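Local coordinates for Na Glutathione S-transferase 2 (Necator americanus, PDB 2ON5), which binds glutathione and, as a glutathione S-transferase of a human hookworm, probably catalyses conjugation of its thiol to electrophilic substrates, at residues K5-A10 and V32-Q37; R19-L24 and F75-K80. All coordinates share one frame; numbering follows the deposited sequence.

In the fold
The chain enters strand 4-9, drops through helix 16-25 and returns on strand 30-34; interaction 1 closes this beta-alpha-beta unit of the thioredoxin-like N-terminal domain by laying the two parallel strands side by side. Interaction 2 starts from the helix of that same unit and closes a longer loop, reaching past strands 53-56 and 59-62 and helix 64-75 to the turn that leads into helix 82-101. The two loops therefore cross. Arg19 joins them, its side chain lying against Leu6, Tyr8 and Phe9. One contact builds the sheet edge beside glutathione; the other ties the helix backing that sheet to the link into the helical domain.

Interaction 1: residues K5-A10 and V32-Q37; sequences KLTYFA and VRYTFQ. With GSH (glutathione), chain V; EDO (1,2-ethanediol), chain J.
Phe9 reaches across to Phe36 beside bound glutathione, just where two parallel strands run out. Its CB sits 3.6 Å from Tyr34 O. CG lies beside the backbone N and anti to the carbonyl carbon (chi1 -66°), a setting that brings one ring face to Phe36. CD1 keeps near that same Tyr34 O, which lies in the ring plane, while CE1 meets Phe36 CD2 at 3.5 Å. Here the edge of Phe36 comes over the centre of the Phe9 face, a T-shaped pair with planes at 69°. At the far rim CE2 and CZ reach glutathione, CE2 lying 3.6 Å from its N3. Backbone hydrogen bonds lace the strands: Val32 N to Leu6 O, Tyr8 N to Val32 O and Tyr34 N to Tyr8 O, the last 2.8 Å long. Ala10 N closes the ladder on Tyr34 O. Thr7 CG2 presses on Tyr34 CE1 at 3.4 Å. Tyr8 OH lies 3.0 Å from glutathione SG2; its hydrogen bond is with Leu14 N. The backbone ladder thus helps to set where Tyr8 and Phe9 present one hydroxyl and one apolar rim to glutathione, the hydroxyl probably placed to influence the thiol, as in tyrosine-type transferases.

Interaction 2: residues R19-L24 and F75-K80; sequences RQIFAL and FGFAGK
Leu24 and Phe77 make the tightest of the aliphatic-on-aromatic contacts that join helix 16-25 to the turn after helix 64-75. Leu24 CB presses on the end of the ring, 3.5 Å from Phe77 CZ, and its CD1 lies over one face, 4.2 Å above the plane and displaced toward the rim. Ile21 CG2 touches both rings of the turn. This methyl branch meets Phe75 at the edge, in the ring plane, 3.9 Å from CD1, and stands 4.3 Å from Phe77 CD2. Ring against ring is looser: Phe22 CD1 and Phe75 CE1 come to 4.3 Å, and the stacked partner of Phe22 is Tyr29. Polar groups contribute little, the Ile21 carbonyl O merely lying 4.2 Å from Phe77 CE2. Gly76 leaves helix 64-75 with positive phi (100°), and the residues before and after it, Phe75 and Phe77, both set out from their CA atoms toward helix 16-25; Phe77 is further held by a backbone hydrogen bond to Tyr155. Leu158 of helix 155-168 touches both Ile21 and Leu24, extending the apolar patch into the helical domain. The two segments thus meet through apolar contact and burial, with no directed bonds between them.

Interaction 1: residues K5-A10 and V32-Q37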
loop_
_atom_site.group_PDB
_atom_site.type_symbol
_atom_site.label_atom_id
_atom_site.label_comp_id
_atom_site.label_asym_id
_atom_site.label_seq_id
_atom_site.Cartn_x
_atom_site.Cartn_y
_atom_site.Cartn_z
ATOM N N LYS A 5 19.321 -0.843 -10.623
ATOM C CA LYS A 5 18.594 -0.817 -11.890
ATOM C C LYS A 5 17.110 -0.618 -11.576
ATOM O O LYS A 5 16.551 -1.340 -10.731
ATOM C CB LYS A 5 18.793 -2.138 -12.656
ATOM C CG LYS A 5 18.064 -2.176 -14.017
ATOM C CD LYS A 5 18.434 -3.402 -14.826
ATOM C CE LYS A 5 17.988 -4.671 -14.125
ATOM N NZ LYS A 5 17.771 -5.822 -15.049
ATOM N N LEU A 6 16.479 0.368 -12.218
ATOM C CA LEU A 6 15.025 0.465 -12.168
ATOM C C LEU A 6 14.414 0.142 -13.517
ATOM O O LEU A 6 14.747 0.788 -14.532
ATOM C CB LEU A 6 14.584 1.856 -11.756
ATOM C CG LEU A 6 13.095 2.093 -11.497
ATOM C CD1 LEU A 6 12.650 1.269 -10.259
ATOM C CD2 LEU A 6 12.855 3.570 -11.318
ATOM N N THR A 7 13.488 -0.820 -13.528
ATOM C CA THR A 7 12.781 -1.157 -14.780
ATOM C C THR A 7 11.306 -0.713 -14.707
ATOM O O THR A 7 10.601 -1.013 -13.726
ATOM C CB THR A 7 12.883 -2.652 -15.125
ATOM O OG1 THR A 7 14.264 -3.049 -15.185
ATOM C CG2 THR A 7 12.216 -2.931 -16.490
ATOM N N TYR A 8 10.883 0.043 -15.719
ATOM C CA TYR A 8 9.500 0.530 -15.814
ATOM C C TYR A 8 9.170 0.850 -17.282
ATOM O O TYR A 8 9.948 0.523 -18.183
ATOM C CB TYR A 8 9.302 1.762 -14.917
ATOM C CG TYR A 8 7.858 2.152 -14.748
ATOM C CD1 TYR A 8 6.913 1.245 -14.234
ATOM C CD2 TYR A 8 7.415 3.406 -15.133
ATOM C CE1 TYR A 8 5.580 1.613 -14.102
ATOM C CE2 TYR A 8 6.081 3.770 -15.002
ATOM C CZ TYR A 8 5.179 2.877 -14.498
ATOM O OH TYR A 8 3.861 3.252 -14.351
ATOM N N PHE A 9 8.004 1.444 -17.525
ATOM C CA PHE A 9 7.667 1.899 -18.865
ATOM C C PHE A 9 8.409 3.199 -19.175
ATOM O O PHE A 9 8.989 3.820 -18.273
ATOM C CB PHE A 9 6.153 2.124 -18.996
ATOM C CG PHE A 9 5.346 0.879 -18.889
ATOM C CD1 PHE A 9 5.412 -0.092 -19.875
ATOM C CD2 PHE A 9 4.491 0.687 -17.809
ATOM C CE1 PHE A 9 4.645 -1.251 -19.790
ATOM C CE2 PHE A 9 3.728 -0.486 -17.706
ATOM C CZ PHE A 9 3.807 -1.446 -18.710
ATOM N N ALA A 10 8.403 3.585 -20.457
ATOM C CA ALA A 10 8.875 4.890 -20.912
ATOM C C ALA A 10 7.851 5.943 -20.505
ATOM O O ALA A 10 7.055 6.450 -21.326
ATOM C CB ALA A 10 9.085 4.889 -22.457
ATOM N N VAL A 32 15.905 1.786 -16.871
ATOM C CA VAL A 32 15.446 0.944 -17.999
ATOM C C VAL A 32 13.974 1.230 -18.297
ATOM O O VAL A 32 13.117 1.173 -17.384
ATOM C CB VAL A 32 15.631 -0.562 -17.709
ATOM C CG1 VAL A 32 15.145 -1.417 -18.897
ATOM C CG2 VAL A 32 17.100 -0.870 -17.404
ATOM N N ARG A 33 13.674 1.554 -19.560
ATOM C CA ARG A 33 12.317 1.988 -19.932
ATOM C C ARG A 33 11.772 1.206 -21.104
ATOM O O ARG A 33 12.367 1.239 -22.200
ATOM C CB ARG A 33 12.273 3.487 -20.274
ATOM C CG ARG A 33 12.677 4.413 -19.132
ATOM C CD ARG A 33 12.564 5.872 -19.514
ATOM N NE ARG A 33 12.938 6.724 -18.378
ATOM C CZ ARG A 33 12.295 7.832 -18.017
ATOM N NH1 ARG A 33 11.242 8.271 -18.716
ATOM N NH2 ARG A 33 12.715 8.504 -16.946
ATOM N N TYR A 34 10.645 0.524 -20.881
ATOM C CA TYR A 34 9.976 -0.252 -21.913
ATOM C C TYR A 34 8.828 0.466 -22.565
ATOM O O TYR A 34 7.997 1.085 -21.887
ATOM C CB TYR A 34 9.443 -1.602 -21.371
ATOM C CG TYR A 34 10.527 -2.611 -21.049
ATOM C CD1 TYR A 34 10.525 -3.326 -19.848
ATOM C CD2 TYR A 34 11.564 -2.845 -21.961
ATOM C CE1 TYR A 34 11.531 -4.255 -19.573
ATOM C CE2 TYR A 34 12.555 -3.762 -21.701
ATOM C CZ TYR A 34 12.553 -4.443 -20.510
ATOM O OH TYR A 34 13.564 -5.348 -20.308
ATOM N N THR A 35 8.743 0.331 -23.894
ATOM C CA THR A 35 7.462 0.592 -24.584
ATOM C C THR A 35 6.398 -0.434 -24.194
ATOM O O THR A 35 6.710 -1.525 -23.672
ATOM C CB THR A 35 7.593 0.534 -26.112
ATOM O OG1 THR A 35 7.956 -0.797 -26.487
ATOM C CG2 THR A 35 8.633 1.560 -26.625
ATOM N N PHE A 36 5.132 -0.100 -24.470
ATOM C CA PHE A 36 4.048 -1.064 -24.280
ATOM C C PHE A 36 4.203 -2.275 -25.219
ATOM O O PHE A 36 3.712 -3.356 -24.913
ATOM C CB PHE A 36 2.672 -0.410 -24.481
ATOM C CG PHE A 36 2.336 0.634 -23.442
ATOM C CD1 PHE A 36 1.664 1.793 -23.795
ATOM C CD2 PHE A 36 2.701 0.456 -22.114
ATOM C CE1 PHE A 36 1.356 2.766 -22.825
ATOM C CE2 PHE A 36 2.407 1.427 -21.150
ATOM C CZ PHE A 36 1.726 2.573 -21.509
ATOM N N GLN A 37 4.884 -2.090 -26.353
ATOM C CA GLN A 37 5.107 -3.182 -27.302
ATOM C C GLN A 37 6.180 -4.169 -26.791
ATOM O O GLN A 37 6.068 -5.383 -26.991
ATOM C CB GLN A 37 5.501 -2.609 -28.681
ATOM C CG GLN A 37 5.582 -3.620 -29.802
ATOM C CD GLN A 37 5.586 -2.994 -31.228
ATOM O OE1 GLN A 37 4.545 -2.940 -31.909
ATOM N NE2 GLN A 37 6.745 -2.546 -31.672
HETATM N N1 GSH V . 0.775 -2.052 -6.644
HETATM C CA1 GSH V . 1.319 -1.585 -7.942
HETATM C C1 GSH V . 2.647 -0.866 -7.717
HETATM O O11 GSH V . 2.559 0.178 -7.037
HETATM O O12 GSH V . 3.774 -1.239 -8.151
HETATM C CB1 GSH V . 1.333 -2.672 -9.019
HETATM C CG1 GSH V . 2.160 -2.311 -10.248
HETATM C CD1 GSH V . 1.366 -2.249 -11.549
HETATM O OE1 GSH V . -0.052 -2.142 -11.583
HETATM N N2 GSH V . 2.149 -2.305 -12.630
HETATM C CA2 GSH V . 1.877 -1.800 -13.968
HETATM C C2 GSH V . 2.220 -2.858 -14.992
HETATM O O2 GSH V . 3.189 -3.861 -14.741
HETATM C CB2 GSH V . 2.708 -0.551 -14.213
HETATM S SG2 GSH V . 1.819 1.031 -14.083
HETATM N N3 GSH V . 1.540 -2.831 -16.137
HETATM C CA3 GSH V . 1.692 -3.879 -17.128
HETATM C C3 GSH V . 1.186 -5.250 -16.728
HETATM O O31 GSH V . 0.507 -5.407 -15.689
HETATM O O32 GSH V . 1.434 -6.251 -17.438
HETATM C C1 EDO J . 4.972 3.944 -23.314
HETATM O O1 EDO J . 5.551 2.906 -22.501
HETATM C C2 EDO J . 5.365 3.702 -24.762
HETATM O O2 EDO J . 4.546 2.665 -25.342
#

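Interaction 2: residues R19-L24 and F75-K80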
loop_
_atom_site.group_PDB
_atom_site.type_symbol
_atom_site.label_atom_id
_atom_site.label_comp_id
_atom_site.label_asym_id
_atom_site.label_seq_id
_atom_site.Cartn_x
_atom_site.Cartn_y
_atom_site.Cartn_z
ATOM N N ARG A 19 12.600 7.489 -9.122
ATOM C CA ARG A 19 13.646 8.215 -9.846
ATOM C C ARG A 19 14.027 9.519 -9.091
ATOM O O ARG A 19 15.172 9.973 -9.161
ATOM C CB ARG A 19 13.212 8.546 -11.274
ATOM C CG ARG A 19 12.856 7.336 -12.119
ATOM C CD ARG A 19 12.767 7.707 -13.608
ATOM N NE ARG A 19 12.238 6.618 -14.413
ATOM C CZ ARG A 19 11.016 6.588 -14.923
ATOM N NH1 ARG A 19 10.183 7.579 -14.654
ATOM N NH2 ARG A 19 10.624 5.551 -15.669
ATOM N N GLN A 20 13.062 10.120 -8.408
ATOM C CA GLN A 20 13.307 11.411 -7.741
ATOM C C GLN A 20 14.010 11.191 -6.421
ATOM O O GLN A 20 14.753 12.046 -5.990
ATOM C CB GLN A 20 12.023 12.234 -7.563
ATOM C CG GLN A 20 11.530 12.759 -8.939
ATOM C CD GLN A 20 10.194 13.475 -8.908
ATOM O OE1 GLN A 20 9.604 13.745 -9.964
ATOM N NE2 GLN A 20 9.694 13.777 -7.705
ATOM N N ILE A 21 13.762 10.054 -5.792
ATOM C CA ILE A 21 14.550 9.664 -4.603
ATOM C C ILE A 21 16.031 9.528 -4.986
ATOM O O ILE A 21 16.919 10.056 -4.287
ATOM C CB ILE A 21 14.044 8.370 -3.985
ATOM C CG1 ILE A 21 12.651 8.605 -3.358
ATOM C CG2 ILE A 21 15.112 7.817 -2.987
ATOM C CD1 ILE A 21 11.862 7.284 -3.015
ATOM N N PHE A 22 16.301 8.859 -6.108
ATOM C CA PHE A 22 17.708 8.718 -6.559
ATOM C C PHE A 22 18.351 10.070 -6.823
ATOM O O PHE A 22 19.512 10.295 -6.456
ATOM C CB PHE A 22 17.834 7.851 -7.821
ATOM C CG PHE A 22 17.701 6.373 -7.587
ATOM C CD1 PHE A 22 18.581 5.696 -6.749
ATOM C CD2 PHE A 22 16.727 5.637 -8.271
ATOM C CE1 PHE A 22 18.471 4.331 -6.549
ATOM C CE2 PHE A 22 16.631 4.235 -8.099
ATOM C CZ PHE A 22 17.495 3.596 -7.229
ATOM N N ALA A 23 17.614 10.961 -7.492
ATOM C CA ALA A 23 18.093 12.317 -7.772
ATOM C C ALA A 23 18.413 13.085 -6.504
ATOM O O ALA A 23 19.473 13.677 -6.400
ATOM C CB ALA A 23 17.071 13.085 -8.628
ATOM N N LEU A 24 17.499 13.074 -5.534
ATOM C CA LEU A 24 17.741 13.762 -4.259
ATOM C C LEU A 24 18.954 13.210 -3.506
ATOM O O LEU A 24 19.651 13.944 -2.796
ATOM C CB LEU A 24 16.508 13.683 -3.353
ATOM C CG LEU A 24 15.288 14.493 -3.826
ATOM C CD1 LEU A 24 14.116 14.296 -2.900
ATOM C CD2 LEU A 24 15.649 15.958 -3.943
ATOM N N PHE A 75 18.214 6.584 2.271
ATOM C CA PHE A 75 18.755 7.884 1.844
ATOM C C PHE A 75 18.237 9.092 2.612
ATOM O O PHE A 75 18.661 10.203 2.339
ATOM C CB PHE A 75 18.499 8.112 0.332
ATOM C CG PHE A 75 19.209 7.118 -0.576
ATOM C CD1 PHE A 75 18.541 6.558 -1.667
ATOM C CD2 PHE A 75 20.527 6.748 -0.338
ATOM C CE1 PHE A 75 19.176 5.661 -2.527
ATOM C CE2 PHE A 75 21.190 5.821 -1.184
ATOM C CZ PHE A 75 20.505 5.273 -2.274
ATOM N N GLY A 76 17.298 8.878 3.533
ATOM C CA GLY A 76 16.906 9.931 4.476
ATOM C C GLY A 76 15.624 10.661 4.125
ATOM O O GLY A 76 15.437 11.792 4.571
ATOM N N PHE A 77 14.738 10.004 3.357
ATOM C CA PHE A 77 13.450 10.593 2.924
ATOM C C PHE A 77 12.205 9.829 3.402
ATOM O O PHE A 77 11.146 9.925 2.796
ATOM C CB PHE A 77 13.424 10.709 1.403
ATOM C CG PHE A 77 14.642 11.383 0.862
ATOM C CD1 PHE A 77 14.888 12.727 1.157
ATOM C CD2 PHE A 77 15.565 10.677 0.140
ATOM C CE1 PHE A 77 16.049 13.357 0.698
ATOM C CE2 PHE A 77 16.731 11.292 -0.326
ATOM C CZ PHE A 77 16.964 12.626 -0.039
ATOM N N ALA A 78 12.358 9.040 4.459
ATOM C CA ALA A 78 11.258 8.186 4.935
ATOM C C ALA A 78 10.517 8.792 6.138
ATOM O O ALA A 78 9.491 8.255 6.567
ATOM C CB ALA A 78 11.788 6.787 5.338
ATOM N N GLY A 79 11.061 9.860 6.709
ATOM C CA GLY A 79 10.605 10.339 8.033
ATOM C C GLY A 79 11.744 10.394 9.023
ATOM O O GLY A 79 12.717 9.629 8.910
ATOM N N LYS A 80 11.626 11.275 10.012
ATOM C CA LYS A 80 12.769 11.577 10.931
ATOM C C LYS A 80 12.821 10.657 12.178
ATOM O O LYS A 80 13.885 10.503 12.794
ATOM C CB LYS A 80 12.745 13.072 11.302
ATOM C CG LYS A 80 13.796 13.572 12.329
ATOM C CD LYS A 80 13.709 15.126 12.527
ATOM C CE LYS A 80 14.588 15.558 13.732
ATOM N NZ LYS A 80 14.005 16.718 14.520
#